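Local coordinates for protein purine nucleosidase, (IunH-1) (PDB 3T8J) that belongs to the nucleoside hydrolase family, folds round a largely parallel beta sheet flanked by helices, and carries a bound sodium ion, at residues M1-I6 and N25-A30; G114-L119 and K139-V144; I154-P159 and I185-I190. All coordinates share one frame; numbering follows the deposited sequence.

Contact 1: M1-I6 and N25-A30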
ATOM      1  N   MET A   1      -8.735 -34.586  31.126  1.00 35.71           N
ATOM      2  CA  MET A   1      -7.662 -34.704  30.071  1.00 33.94           C
ATOM      3  C   MET A   1      -7.777 -33.573  29.057  1.00 32.51           C
ATOM      4  O   MET A   1      -8.887 -33.199  28.616  1.00 33.69           O
ATOM      5  CB  MET A   1      -7.777 -36.057  29.369  1.00 33.76           C
ATOM      6  CG  MET A   1      -6.768 -36.360  28.267  1.00 33.41           C
ATOM      7  SD  MET A   1      -5.040 -36.299  28.827  1.00 36.37           S
ATOM      8  CE  MET A   1      -5.045 -37.701  29.905  1.00 36.97           C
ATOM      9  N   ARG A   2      -6.624 -33.038  28.670  1.00 30.42           N
ATOM     10  CA  ARG A   2      -6.579 -32.011  27.637  1.00 29.00           C
ATOM     11  C   ARG A   2      -6.357 -32.681  26.282  1.00 28.08           C
ATOM     12  O   ARG A   2      -5.654 -33.702  26.207  1.00 28.76           O
ATOM     13  CB  ARG A   2      -5.481 -31.016  27.952  1.00 28.65           C
ATOM     14  CG  ARG A   2      -5.760 -30.223  29.251  1.00 29.27           C
ATOM     15  CD  ARG A   2      -4.602 -29.383  29.701  1.00 28.77           C
ATOM     16  NE  ARG A   2      -4.356 -28.266  28.796  1.00 27.23           N
ATOM     17  CZ  ARG A   2      -3.301 -27.462  28.864  1.00 26.27           C
ATOM     18  NH1 ARG A   2      -2.371 -27.651  29.803  1.00 30.22           N
ATOM     19  NH2 ARG A   2      -3.173 -26.467  27.991  1.00 27.80           N
ATOM     20  N   HIS A   3      -6.937 -32.087  25.234  1.00 26.18           N
ATOM     21  CA  HIS A   3      -6.877 -32.610  23.867  1.00 25.26           C
ATOM     22  C   HIS A   3      -6.340 -31.539  22.918  1.00 23.86           C
ATOM     23  O   HIS A   3      -6.865 -30.426  22.870  1.00 24.17           O
ATOM     24  CB  HIS A   3      -8.259 -33.038  23.417  1.00 25.79           C
ATOM     25  CG  HIS A   3      -8.938 -33.958  24.377  1.00 27.19           C
ATOM     26  ND1 HIS A   3      -8.647 -35.304  24.444  1.00 29.51           N
ATOM     27  CD2 HIS A   3      -9.864 -33.717  25.334  1.00 31.99           C
ATOM     28  CE1 HIS A   3      -9.385 -35.858  25.390  1.00 33.35           C
ATOM     29  NE2 HIS A   3     -10.126 -34.918  25.953  1.00 34.00           N
ATOM     30  N   PHE A   4      -5.295 -31.893  22.174  1.00 22.44           N
ATOM     31  CA  PHE A   4      -4.603 -30.957  21.288  1.00 21.47           C
ATOM     32  C   PHE A   4      -4.507 -31.446  19.842  1.00 20.61           C
ATOM     33  O   PHE A   4      -4.251 -32.633  19.572  1.00 21.07           O
ATOM     34  CB  PHE A   4      -3.141 -30.774  21.735  1.00 21.42           C
ATOM     35  CG  PHE A   4      -2.929 -29.715  22.786  1.00 20.99           C
ATOM     36  CD1 PHE A   4      -3.368 -29.896  24.084  1.00 22.14           C
ATOM     37  CD2 PHE A   4      -2.252 -28.535  22.492  1.00 22.47           C
ATOM     38  CE1 PHE A   4      -3.161 -28.898  25.060  1.00 25.38           C
ATOM     39  CE2 PHE A   4      -2.028 -27.564  23.455  1.00 25.22           C
ATOM     40  CZ  PHE A   4      -2.474 -27.756  24.747  1.00 24.46           C
ATOM     41  N   ILE A   5      -4.614 -30.506  18.913  1.00 19.13           N
ATOM     42  CA  ILE A   5      -4.040 -30.652  17.562  1.00 19.55           C
ATOM     43  C   ILE A   5      -2.743 -29.870  17.546  1.00 18.93           C
ATOM     44  O   ILE A   5      -2.675 -28.744  18.052  1.00 20.10           O
ATOM     45  CB  ILE A   5      -4.962 -30.068  16.485  1.00 19.78           C
ATOM     46  CG1 ILE A   5      -6.236 -30.869  16.386  1.00 20.37           C
ATOM     47  CG2 ILE A   5      -4.230 -29.959  15.125  1.00 21.29           C
ATOM     48  CD1 ILE A   5      -7.271 -30.289  15.377  1.00 23.97           C
ATOM     49  N   ILE A   6      -1.688 -30.461  16.950  1.00 18.99           N
ATOM     50  CA  ILE A   6      -0.446 -29.726  16.732  1.00 20.18           C
ATOM     51  C   ILE A   6      -0.266 -29.532  15.231  1.00 19.95           C
ATOM     52  O   ILE A   6      -0.346 -30.483  14.469  1.00 20.08           O
ATOM     53  CB  ILE A   6       0.789 -30.430  17.410  1.00 21.11           C
ATOM     54  CG1 ILE A   6       2.065 -29.590  17.256  1.00 20.94           C
ATOM     55  CG2 ILE A   6       1.001 -31.845  16.918  1.00 22.67           C
ATOM     56  CD1 ILE A   6       3.257 -30.159  18.067  1.00 22.78           C
ATOM     57  N   ASN A  25       1.856 -36.794  28.823  1.00 32.75           N
ATOM     58  CA  ASN A  25       0.504 -37.391  28.846  1.00 31.65           C
ATOM     59  C   ASN A  25      -0.633 -36.419  28.472  1.00 30.76           C
ATOM     60  O   ASN A  25      -1.754 -36.508  28.993  1.00 30.35           O
ATOM     61  CB  ASN A  25       0.221 -38.068  30.197  1.00 33.35           C
ATOM     62  CG  ASN A  25      -0.902 -39.086  30.097  1.00 31.58           C
ATOM     63  OD1 ASN A  25      -0.928 -39.874  29.164  1.00 33.02           O
ATOM     64  ND2 ASN A  25      -1.838 -39.075  31.056  1.00 33.49           N
ATOM     65  N   ILE A  26      -0.347 -35.490  27.564  1.00 29.76           N
ATOM     66  CA  ILE A  26      -1.369 -34.662  26.904  1.00 29.32           C
ATOM     67  C   ILE A  26      -1.880 -35.425  25.687  1.00 28.64           C
ATOM     68  O   ILE A  26      -1.075 -35.988  24.944  1.00 29.71           O
ATOM     69  CB  ILE A  26      -0.801 -33.309  26.443  1.00 29.90           C
ATOM     70  CG1 ILE A  26      -0.176 -32.547  27.607  1.00 33.10           C
ATOM     71  CG2 ILE A  26      -1.875 -32.488  25.691  1.00 29.24           C
ATOM     72  CD1 ILE A  26      -1.173 -32.125  28.671  1.00 37.61           C
ATOM     73  N   ASP A  27      -3.195 -35.467  25.486  1.00 26.93           N
ATOM     74  CA  ASP A  27      -3.784 -36.223  24.376  1.00 26.62           C
ATOM     75  C   ASP A  27      -3.608 -35.434  23.089  1.00 25.98           C
ATOM     76  O   ASP A  27      -4.201 -34.390  22.913  1.00 28.33           O
ATOM     77  CB  ASP A  27      -5.249 -36.526  24.615  1.00 25.96           C
ATOM     78  CG  ASP A  27      -5.875 -37.371  23.530  1.00 27.93           C
ATOM     79  OD1 ASP A  27      -5.184 -38.253  22.950  1.00 28.96           O
ATOM     80  OD2 ASP A  27      -7.099 -37.235  23.338  1.00 32.17           O
ATOM     81  N   VAL A  28      -2.747 -35.918  22.203  1.00 24.09           N
ATOM     82  CA  VAL A  28      -2.589 -35.320  20.875  1.00 22.67           C
ATOM     83  C   VAL A  28      -3.495 -36.087  19.920  1.00 22.44           C
ATOM     84  O   VAL A  28      -3.299 -37.302  19.690  1.00 23.75           O
ATOM     85  CB  VAL A  28      -1.134 -35.371  20.395  1.00 22.79           C
ATOM     86  CG1 VAL A  28      -1.032 -34.773  18.997  1.00 22.31           C
ATOM     87  CG2 VAL A  28      -0.207 -34.605  21.351  1.00 23.66           C
ATOM     88  N   VAL A  29      -4.554 -35.438  19.439  1.00 22.03           N
ATOM     89  CA  VAL A  29      -5.540 -36.127  18.606  1.00 22.51           C
ATOM     90  C   VAL A  29      -5.224 -36.138  17.089  1.00 21.77           C
ATOM     91  O   VAL A  29      -5.766 -36.966  16.342  1.00 23.32           O
ATOM     92  CB  VAL A  29      -6.955 -35.565  18.828  1.00 22.86           C
ATOM     93  CG1 VAL A  29      -7.335 -35.650  20.331  1.00 27.64           C
ATOM     94  CG2 VAL A  29      -7.085 -34.125  18.323  1.00 23.23           C
ATOM     95  N   ALA A  30      -4.355 -35.234  16.648  1.00 21.15           N
ATOM     96  CA  ALA A  30      -3.936 -35.175  15.243  1.00 20.53           C
ATOM     97  C   ALA A  30      -2.734 -34.283  15.120  1.00 19.61           C
ATOM     98  O   ALA A  30      -2.524 -33.364  15.905  1.00 19.69           O
ATOM     99  CB  ALA A  30      -5.052 -34.632  14.344  1.00 20.70           C
TER

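Contact 2: G114-L119 and K139-V144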
ATOM      1  N   GLY A 114     -15.460 -27.517  22.735  1.00 29.13           N
ATOM      2  CA  GLY A 114     -15.294 -26.873  24.010  1.00 31.19           C
ATOM      3  C   GLY A 114     -14.066 -27.282  24.784  1.00 31.94           C
ATOM      4  O   GLY A 114     -13.764 -26.669  25.820  1.00 33.53           O
ATOM      5  N   GLU A 115     -13.353 -28.307  24.305  1.00 30.54           N
ATOM      6  CA  GLU A 115     -12.152 -28.774  24.985  0.50 31.27           C
ATOM      7  C   GLU A 115     -10.918 -28.790  24.072  1.00 30.01           C
ATOM      8  O   GLU A 115      -9.791 -28.827  24.566  1.00 31.79           O
ATOM      9  CB  GLU A 115     -12.382 -30.168  25.563  0.50 32.59           C
ATOM     10  CG  GLU A 115     -13.530 -30.261  26.584  0.50 35.85           C
ATOM     11  CD  GLU A 115     -13.456 -29.216  27.692  0.50 39.57           C
ATOM     12  OE1 GLU A 115     -12.342 -28.784  28.069  0.50 42.81           O
ATOM     13  OE2 GLU A 115     -14.527 -28.818  28.205  0.50 44.58           O
ATOM     14  N   LEU A 116     -11.119 -28.728  22.760  1.00 26.86           N
ATOM     15  CA  LEU A 116      -9.978 -28.848  21.838  1.00 24.90           C
ATOM     16  C   LEU A 116      -9.069 -27.626  21.932  1.00 23.88           C
ATOM     17  O   LEU A 116      -9.542 -26.485  21.893  1.00 24.01           O
ATOM     18  CB  LEU A 116     -10.438 -29.032  20.383  1.00 23.92           C
ATOM     19  CG  LEU A 116      -9.363 -29.454  19.379  1.00 23.31           C
ATOM     20  CD1 LEU A 116      -8.759 -30.804  19.753  1.00 25.56           C
ATOM     21  CD2 LEU A 116      -9.971 -29.459  17.980  1.00 25.40           C
ATOM     22  N   GLU A 117      -7.757 -27.870  22.001  1.00 22.34           N
ATOM     23  CA  GLU A 117      -6.771 -26.823  21.971  1.00 20.90           C
ATOM     24  C   GLU A 117      -5.935 -26.973  20.712  1.00 21.71           C
ATOM     25  O   GLU A 117      -5.680 -28.092  20.262  1.00 22.26           O
ATOM     26  CB  GLU A 117      -5.905 -26.852  23.231  1.00 22.36           C
ATOM     27  CG  GLU A 117      -6.778 -26.668  24.517  1.00 23.95           C
ATOM     28  CD  GLU A 117      -5.960 -26.638  25.799  1.00 25.95           C
ATOM     29  OE1 GLU A 117      -5.116 -25.726  25.936  1.00 26.73           O
ATOM     30  OE2 GLU A 117      -6.191 -27.512  26.696  1.00 28.58           O
ATOM     31  N   PHE A 118      -5.527 -25.852  20.151  1.00 20.36           N
ATOM     32  CA  PHE A 118      -4.784 -25.838  18.878  1.00 19.30           C
ATOM     33  C   PHE A 118      -3.409 -25.228  19.094  1.00 20.30           C
ATOM     34  O   PHE A 118      -3.290 -24.060  19.456  1.00 20.73           O
ATOM     35  CB  PHE A 118      -5.572 -25.039  17.816  1.00 19.50           C
ATOM     36  CG  PHE A 118      -5.107 -25.234  16.416  1.00 20.01           C
ATOM     37  CD1 PHE A 118      -5.736 -26.149  15.580  1.00 21.21           C
ATOM     38  CD2 PHE A 118      -4.069 -24.471  15.904  1.00 20.76           C
ATOM     39  CE1 PHE A 118      -5.293 -26.339  14.266  1.00 22.07           C
ATOM     40  CE2 PHE A 118      -3.617 -24.656  14.581  1.00 21.32           C
ATOM     41  CZ  PHE A 118      -4.263 -25.588  13.762  1.00 20.73           C
ATOM     42  N   LEU A 119      -2.354 -26.026  18.865  1.00 19.84           N
ATOM     43  CA  LEU A 119      -0.982 -25.556  19.038  1.00 19.76           C
ATOM     44  C   LEU A 119      -0.460 -25.133  17.658  1.00 19.64           C
ATOM     45  O   LEU A 119      -0.058 -25.968  16.831  1.00 20.00           O
ATOM     46  CB  LEU A 119      -0.146 -26.650  19.702  1.00 20.76           C
ATOM     47  CG  LEU A 119       1.318 -26.331  19.969  1.00 21.85           C
ATOM     48  CD1 LEU A 119       1.513 -25.091  20.846  1.00 22.12           C
ATOM     49  CD2 LEU A 119       2.024 -27.547  20.598  1.00 22.44           C
ATOM     50  N   LYS A 139     -15.795 -20.920  18.758  1.00 27.64           N
ATOM     51  CA  LYS A 139     -16.248 -21.352  20.087  1.00 29.46           C
ATOM     52  C   LYS A 139     -15.816 -22.776  20.416  1.00 29.18           C
ATOM     53  O   LYS A 139     -15.485 -23.080  21.587  1.00 32.55           O
ATOM     54  CB  LYS A 139     -17.745 -21.220  20.263  1.00 31.04           C
ATOM     55  CG  LYS A 139     -18.150 -21.613  21.711  1.00 31.92           C
ATOM     56  CD  LYS A 139     -19.436 -21.075  22.140  1.00 34.55           C
ATOM     57  CE  LYS A 139     -19.835 -21.721  23.454  1.00 34.59           C
ATOM     58  NZ  LYS A 139     -21.106 -21.140  23.969  1.00 35.75           N
ATOM     59  N   LYS A 140     -15.837 -23.666  19.420  1.00 26.47           N
ATOM     60  CA  LYS A 140     -15.554 -25.090  19.669  1.00 26.42           C
ATOM     61  C   LYS A 140     -14.096 -25.354  20.059  1.00 26.05           C
ATOM     62  O   LYS A 140     -13.812 -26.292  20.819  1.00 26.58           O
ATOM     63  CB  LYS A 140     -15.940 -25.955  18.464  1.00 26.65           C
ATOM     64  CG  LYS A 140     -17.433 -25.939  18.201  1.00 28.18           C
ATOM     65  CD  LYS A 140     -17.818 -26.553  16.892  1.00 31.75           C
ATOM     66  CE  LYS A 140     -19.331 -26.445  16.688  1.00 34.49           C
ATOM     67  NZ  LYS A 140     -19.733 -26.942  15.344  1.00 38.50           N
ATOM     68  N   ILE A 141     -13.180 -24.547  19.544  1.00 24.80           N
ATOM     69  CA  ILE A 141     -11.798 -24.612  19.997  1.00 24.41           C
ATOM     70  C   ILE A 141     -11.630 -23.742  21.251  1.00 24.78           C
ATOM     71  O   ILE A 141     -11.891 -22.509  21.244  1.00 27.45           O
ATOM     72  CB  ILE A 141     -10.836 -24.192  18.863  1.00 22.90           C
ATOM     73  CG1 ILE A 141     -10.908 -25.217  17.729  1.00 23.18           C
ATOM     74  CG2 ILE A 141      -9.423 -23.941  19.422  1.00 24.93           C
ATOM     75  CD1 ILE A 141     -10.195 -24.783  16.426  1.00 24.84           C
ATOM     76  N   LYS A 142     -11.217 -24.376  22.342  1.00 24.96           N
ATOM     77  CA  LYS A 142     -11.054 -23.728  23.639  1.00 26.62           C
ATOM     78  C   LYS A 142      -9.956 -22.663  23.648  1.00 26.01           C
ATOM     79  O   LYS A 142     -10.084 -21.602  24.260  1.00 26.74           O
ATOM     80  CB  LYS A 142     -10.745 -24.822  24.694  1.00 27.70           C
ATOM     81  CG  LYS A 142     -10.489 -24.325  26.082  1.00 33.78           C
ATOM     82  CD  LYS A 142     -10.322 -25.470  27.061  1.00 38.15           C
ATOM     83  CE  LYS A 142     -10.083 -24.947  28.464  1.00 43.66           C
ATOM     84  NZ  LYS A 142     -10.277 -25.999  29.479  1.00 47.92           N
ATOM     85  N   LYS A 143      -8.845 -22.949  22.973  1.00 24.20           N
ATOM     86  CA  LYS A 143      -7.650 -22.149  23.093  1.00 23.68           C
ATOM     87  C   LYS A 143      -6.765 -22.352  21.856  1.00 22.33           C
ATOM     88  O   LYS A 143      -6.658 -23.473  21.385  1.00 22.46           O
ATOM     89  CB  LYS A 143      -6.876 -22.576  24.341  1.00 25.87           C
ATOM     90  CG  LYS A 143      -5.739 -21.700  24.716  1.00 27.63           C
ATOM     91  CD  LYS A 143      -6.219 -20.353  25.250  1.00 29.52           C
ATOM     92  CE  LYS A 143      -5.043 -19.463  25.456  1.00 30.69           C
ATOM     93  NZ  LYS A 143      -5.439 -18.219  26.185  1.00 30.64           N
ATOM     94  N   VAL A 144      -6.191 -21.255  21.362  1.00 20.41           N
ATOM     95  CA  VAL A 144      -5.144 -21.289  20.312  1.00 20.13           C
ATOM     96  C   VAL A 144      -3.873 -20.741  20.938  1.00 21.01           C
ATOM     97  O   VAL A 144      -3.828 -19.588  21.395  1.00 22.42           O
ATOM     98  CB  VAL A 144      -5.554 -20.491  19.076  1.00 19.49           C
ATOM     99  CG1 VAL A 144      -4.498 -20.628  17.972  1.00 20.11           C
ATOM    100  CG2 VAL A 144      -6.920 -20.988  18.573  1.00 22.00           C
TER

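Contact 3: I154-P159 and I185-I190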
ATOM      1  N   ILE A 154      11.876  -7.041  15.972  1.00 25.56           N
ATOM      2  CA  ILE A 154      13.159  -7.734  15.822  1.00 24.98           C
ATOM      3  C   ILE A 154      12.804  -9.084  15.202  1.00 23.33           C
ATOM      4  O   ILE A 154      12.493 -10.052  15.911  1.00 24.19           O
ATOM      5  CB  ILE A 154      13.922  -7.916  17.155  1.00 26.41           C
ATOM      6  CG1 ILE A 154      14.214  -6.563  17.815  1.00 29.10           C
ATOM      7  CG2 ILE A 154      15.206  -8.724  16.910  1.00 26.99           C
ATOM      8  CD1 ILE A 154      14.905  -5.560  16.947  1.00 33.10           C
ATOM      9  N   GLY A 155      12.811  -9.118  13.871  1.00 21.94           N
ATOM     10  CA  GLY A 155      12.341 -10.269  13.123  1.00 21.68           C
ATOM     11  C   GLY A 155      13.469 -11.249  12.789  1.00 21.09           C
ATOM     12  O   GLY A 155      14.638 -10.978  13.029  1.00 23.15           O
ATOM     13  N   ASN A 156      13.073 -12.383  12.247  1.00 21.04           N
ATOM     14  CA  ASN A 156      14.036 -13.389  11.755  1.00 21.17           C
ATOM     15  C   ASN A 156      14.044 -13.544  10.236  1.00 21.74           C
ATOM     16  O   ASN A 156      15.108 -13.462   9.606  1.00 23.28           O
ATOM     17  CB  ASN A 156      13.918 -14.734  12.498  1.00 20.84           C
ATOM     18  CG  ASN A 156      12.552 -15.420  12.417  1.00 21.41           C
ATOM     19  OD1 ASN A 156      11.571 -14.883  11.910  1.00 20.62           O
ATOM     20  ND2 ASN A 156      12.493 -16.651  12.938  1.00 23.58           N
ATOM     21  N   ILE A 157      12.876 -13.708   9.626  1.00 20.35           N
ATOM     22  CA  ILE A 157      12.818 -13.896   8.171  1.00 20.61           C
ATOM     23  C   ILE A 157      13.117 -12.590   7.431  1.00 20.72           C
ATOM     24  O   ILE A 157      13.771 -12.614   6.391  1.00 20.83           O
ATOM     25  CB  ILE A 157      11.463 -14.530   7.726  1.00 19.34           C
ATOM     26  CG1 ILE A 157      11.497 -14.899   6.238  1.00 20.41           C
ATOM     27  CG2 ILE A 157      10.236 -13.635   8.087  1.00 19.09           C
ATOM     28  CD1 ILE A 157      12.569 -15.918   5.817  1.00 22.62           C
ATOM     29  N   THR A 158      12.628 -11.468   7.939  1.00 18.31           N
ATOM     30  CA  THR A 158      13.032 -10.133   7.503  1.00 18.57           C
ATOM     31  C   THR A 158      13.515  -9.393   8.748  1.00 18.69           C
ATOM     32  O   THR A 158      13.322  -9.877   9.882  1.00 18.95           O
ATOM     33  CB  THR A 158      11.933  -9.343   6.799  1.00 18.31           C
ATOM     34  OG1 THR A 158      11.048  -8.791   7.813  1.00 19.79           O
ATOM     35  CG2 THR A 158      11.131 -10.180   5.830  1.00 19.37           C
ATOM     36  N   PRO A 159      14.117  -8.213   8.575  1.00 20.02           N
ATOM     37  CA  PRO A 159      14.542  -7.480   9.765  1.00 20.41           C
ATOM     38  C   PRO A 159      13.423  -7.210  10.794  1.00 20.96           C
ATOM     39  O   PRO A 159      13.697  -7.125  11.983  1.00 22.72           O
ATOM     40  CB  PRO A 159      15.053  -6.173   9.196  1.00 22.10           C
ATOM     41  CG  PRO A 159      15.576  -6.544   7.851  1.00 22.67           C
ATOM     42  CD  PRO A 159      14.605  -7.575   7.343  1.00 20.11           C
ATOM     43  N   ILE A 185       3.224 -16.154  21.658  1.00 22.30           N
ATOM     44  CA  ILE A 185       4.610 -16.152  22.096  1.00 23.74           C
ATOM     45  C   ILE A 185       5.466 -15.608  20.931  1.00 22.82           C
ATOM     46  O   ILE A 185       5.641 -16.296  19.922  1.00 22.05           O
ATOM     47  CB  ILE A 185       5.075 -17.588  22.478  1.00 24.17           C
ATOM     48  CG1 ILE A 185       4.441 -18.106  23.797  1.00 25.53           C
ATOM     49  CG2 ILE A 185       6.584 -17.646  22.719  1.00 26.99           C
ATOM     50  CD1 ILE A 185       2.903 -18.193  23.850  1.00 27.41           C
ATOM     51  N   PRO A 186       6.016 -14.391  21.065  1.00 22.07           N
ATOM     52  CA  PRO A 186       6.782 -13.778  19.957  1.00 20.98           C
ATOM     53  C   PRO A 186       8.239 -14.239  19.848  1.00 21.38           C
ATOM     54  O   PRO A 186       8.874 -14.561  20.857  1.00 21.64           O
ATOM     55  CB  PRO A 186       6.747 -12.271  20.283  1.00 22.24           C
ATOM     56  CG  PRO A 186       5.824 -12.124  21.434  1.00 24.50           C
ATOM     57  CD  PRO A 186       5.753 -13.407  22.135  1.00 23.28           C
ATOM     58  N   TRP A 187       8.754 -14.200  18.621  1.00 21.52           N
ATOM     59  CA  TRP A 187      10.157 -14.474  18.359  1.00 21.84           C
ATOM     60  C   TRP A 187      11.094 -13.607  19.189  1.00 22.81           C
ATOM     61  O   TRP A 187      12.104 -14.107  19.726  1.00 23.06           O
ATOM     62  CB  TRP A 187      10.445 -14.217  16.885  1.00 21.09           C
ATOM     63  CG  TRP A 187      11.919 -14.355  16.513  1.00 22.74           C
ATOM     64  CD1 TRP A 187      12.813 -13.344  16.272  1.00 23.47           C
ATOM     65  CD2 TRP A 187      12.635 -15.573  16.371  1.00 25.57           C
ATOM     66  NE1 TRP A 187      14.063 -13.870  15.991  1.00 26.47           N
ATOM     67  CE2 TRP A 187      13.969 -15.237  16.037  1.00 25.05           C
ATOM     68  CE3 TRP A 187      12.281 -16.922  16.470  1.00 26.38           C
ATOM     69  CZ2 TRP A 187      14.956 -16.212  15.806  1.00 27.24           C
ATOM     70  CZ3 TRP A 187      13.271 -17.881  16.243  1.00 27.27           C
ATOM     71  CH2 TRP A 187      14.573 -17.515  15.908  1.00 27.55           C
ATOM     72  N   ASP A 188      10.809 -12.308  19.276  1.00 23.06           N
ATOM     73  CA  ASP A 188      11.727 -11.386  19.940  1.00 24.57           C
ATOM     74  C   ASP A 188      11.601 -11.358  21.461  1.00 25.47           C
ATOM     75  O   ASP A 188      12.269 -10.562  22.135  1.00 27.97           O
ATOM     76  CB  ASP A 188      11.743  -9.994  19.291  1.00 25.00           C
ATOM     77  CG  ASP A 188      10.375  -9.387  19.093  1.00 25.25           C
ATOM     78  OD1 ASP A 188       9.348  -9.946  19.580  1.00 24.77           O
ATOM     79  OD2 ASP A 188      10.340  -8.300  18.432  1.00 24.88           O
ATOM     80  N   VAL A 189      10.780 -12.276  21.984  1.00 25.65           N
ATOM     81  CA  VAL A 189      10.786 -12.645  23.387  1.00 26.74           C
ATOM     82  C   VAL A 189      11.615 -13.935  23.568  1.00 27.29           C
ATOM     83  O   VAL A 189      12.517 -13.984  24.405  1.00 28.59           O
ATOM     84  CB  VAL A 189       9.338 -12.804  23.911  1.00 26.55           C
ATOM     85  CG1 VAL A 189       9.311 -13.510  25.279  1.00 28.79           C
ATOM     86  CG2 VAL A 189       8.650 -11.438  23.943  1.00 27.79           C
ATOM     87  N   ILE A 190      11.330 -14.963  22.783  1.00 25.82           N
ATOM     88  CA  ILE A 190      11.993 -16.259  23.000  1.00 26.80           C
ATOM     89  C   ILE A 190      13.513 -16.194  22.749  1.00 27.53           C
ATOM     90  O   ILE A 190      14.239 -16.963  23.381  1.00 27.65           O
ATOM     91  CB  ILE A 190      11.338 -17.439  22.227  1.00 27.15           C
ATOM     92  CG1 ILE A 190      11.511 -17.293  20.734  1.00 26.56           C
ATOM     93  CG2 ILE A 190       9.871 -17.595  22.600  1.00 28.47           C
ATOM     94  CD1 ILE A 190      12.777 -18.035  20.231  1.00 27.96           C
TER

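Contact 1: M1-I6 and N25-A30
Phe4 and Ile26, the latter just ahead of its strand, meet at the apolar centre of this parallel pair: CG2 of Ile26 reaches CD1 of the Phe4 ring at 3.4 Å. On the same face of the sheet CG1 of Val28 touches CG2 of Ile6 at 4.1 Å, while on the other face CG1 of Ile5 packs obliquely on CG2 of Val29. Between these layers runs a parallel ladder. Phe4 grips its partner twice, its N giving a bond to Asp27 O (2.8 Å) and its O taking one from Val29 N; Arg2 O and Ile6 N extend the ladder through Asp27 N and Ala30 O. At the polar edge His3 ND1 donates to Asp27 OD2 over 2.7 Å. The acceptor lies in the imidazole plane and offers its anti lone pair, with the carboxylate turned 80° from the ring. Asp27 gets there because its CG stands anti to the backbone N (chi1 -177°). Outermost, the bent chain of Met1 brings SD to 3.3 Å from O of Asn25, the C-prime residue of the Schellman motif that ends helix 12-23. The two strands and that helix make a beta-alpha-beta unit, in which Leu21 packs on Ile26 and Val28; helix 101-111 covers Ile5 and Val29 on the opposite face, and strand 116-120 continues the sheet beyond strand 3-8.

Contact 2: G114-L119 and K139-V144
Lys142 lays its extended side chain along the end of segment 114-119, its CB 3.5 Å from Leu116 O and 3.7 Å from Gly114 O. With CG anti to the backbone N (chi1 177°), the chain runs outward until NZ comes to 3.7 Å from Glu115 OE1, a long salt bridge and a doubtful one, since Glu115 has two conformations. Farther in, CG and OE1 of Glu117 lie against CB of Lys143, and on the opposite face CB of Phe118 touches CG2 of both Ile141 and Val144. Three backbone bonds position these groups. Gly114 N reaches Lys140 O, at the close of helix 137-140, over 2.8 Å; Lys142 N meets Leu116 O at 2.7 Å, and Phe118 N binds Lys143 O at 2.9 Å. The strands run parallel, 24° apart, as neighbours in the central sheet. Second-shell partners hold the charged ends: Trp145 and Arg2 engage the Glu117 carboxylate, Asp181 and Thr183 bind the Lys143 ammonium. On the apolar face Leu127 of helix 125-133 packs on Phe118, Ile141 and Val144. Bonded by an indole N-H and a guanidinium, the buried Glu117 carboxylate is probably kept ionised, whereas the exposed Glu115-Lys142 pair probably adds little.

Contact 3: I154-P159 and I185-I190
Ile154 and Asp188 bring the backbones closest, their CA atoms 5.7 Å apart, where an irregular loop passes the first turn of the short helix 187-190. The loop folds back on itself through a bond from Gly155 N to Pro159 O, while Pro186, at the N-cap position, accepts from both Val189 N and Ile190 N. Between the segments Ile154 N donates to Asp188 OD2 at 3.2 Å, meeting it on the anti side, 23° out of the carboxylate plane. Phe152 N shares that oxygen and Val151 N binds OD1, so the carboxylate gathers three N-H groups. This joins the loop after strand 141-147 to the short helix that follows strand 182-185 in the nucleoside hydrolase fold. CB of Asn156 makes a CH-pi contact 3.8 Å from the centroid of the five-membered ring of Trp187, and ND2 stands 3.4 Å above the indole plane, the amide inclined 36° to it. A chi1 of 59° folds the Asn156 side chain over the indole, and Phe163 N binds its OD1. At the indole's edge, Ile154 O approaches CD1 at 3.3 Å, buried without a hydrogen-bonding partner. Arg276 and Thr281 of the second subunit bond to Pro159 O and Ile157 O.

How the contacts relate
Contacts 1 and 2 are adjoining parts of one sheet: strands 3-8 and 116-120 are neighbours, joined through His3 O to Glu117 N and Ile5 O to Leu119 N, and the salt bridge between Arg2 and Glu117 ties them further. Both combine buried apolar strand residues with parallel backbone bonding that slips by a residue, but contact 1 ends in a partly exposed His-carboxylate edge and contact 2 in an exposed, charged margin at Lys142. Contact 3 is largely buried within the assembly and lies about 27 Å from contact 1, centre to centre, across the middle of the chain. There a loop and a short helix replace paired strands, and a carboxylate and an indole face do the joining. Of the three, contact 3 alone is touched by another subunit.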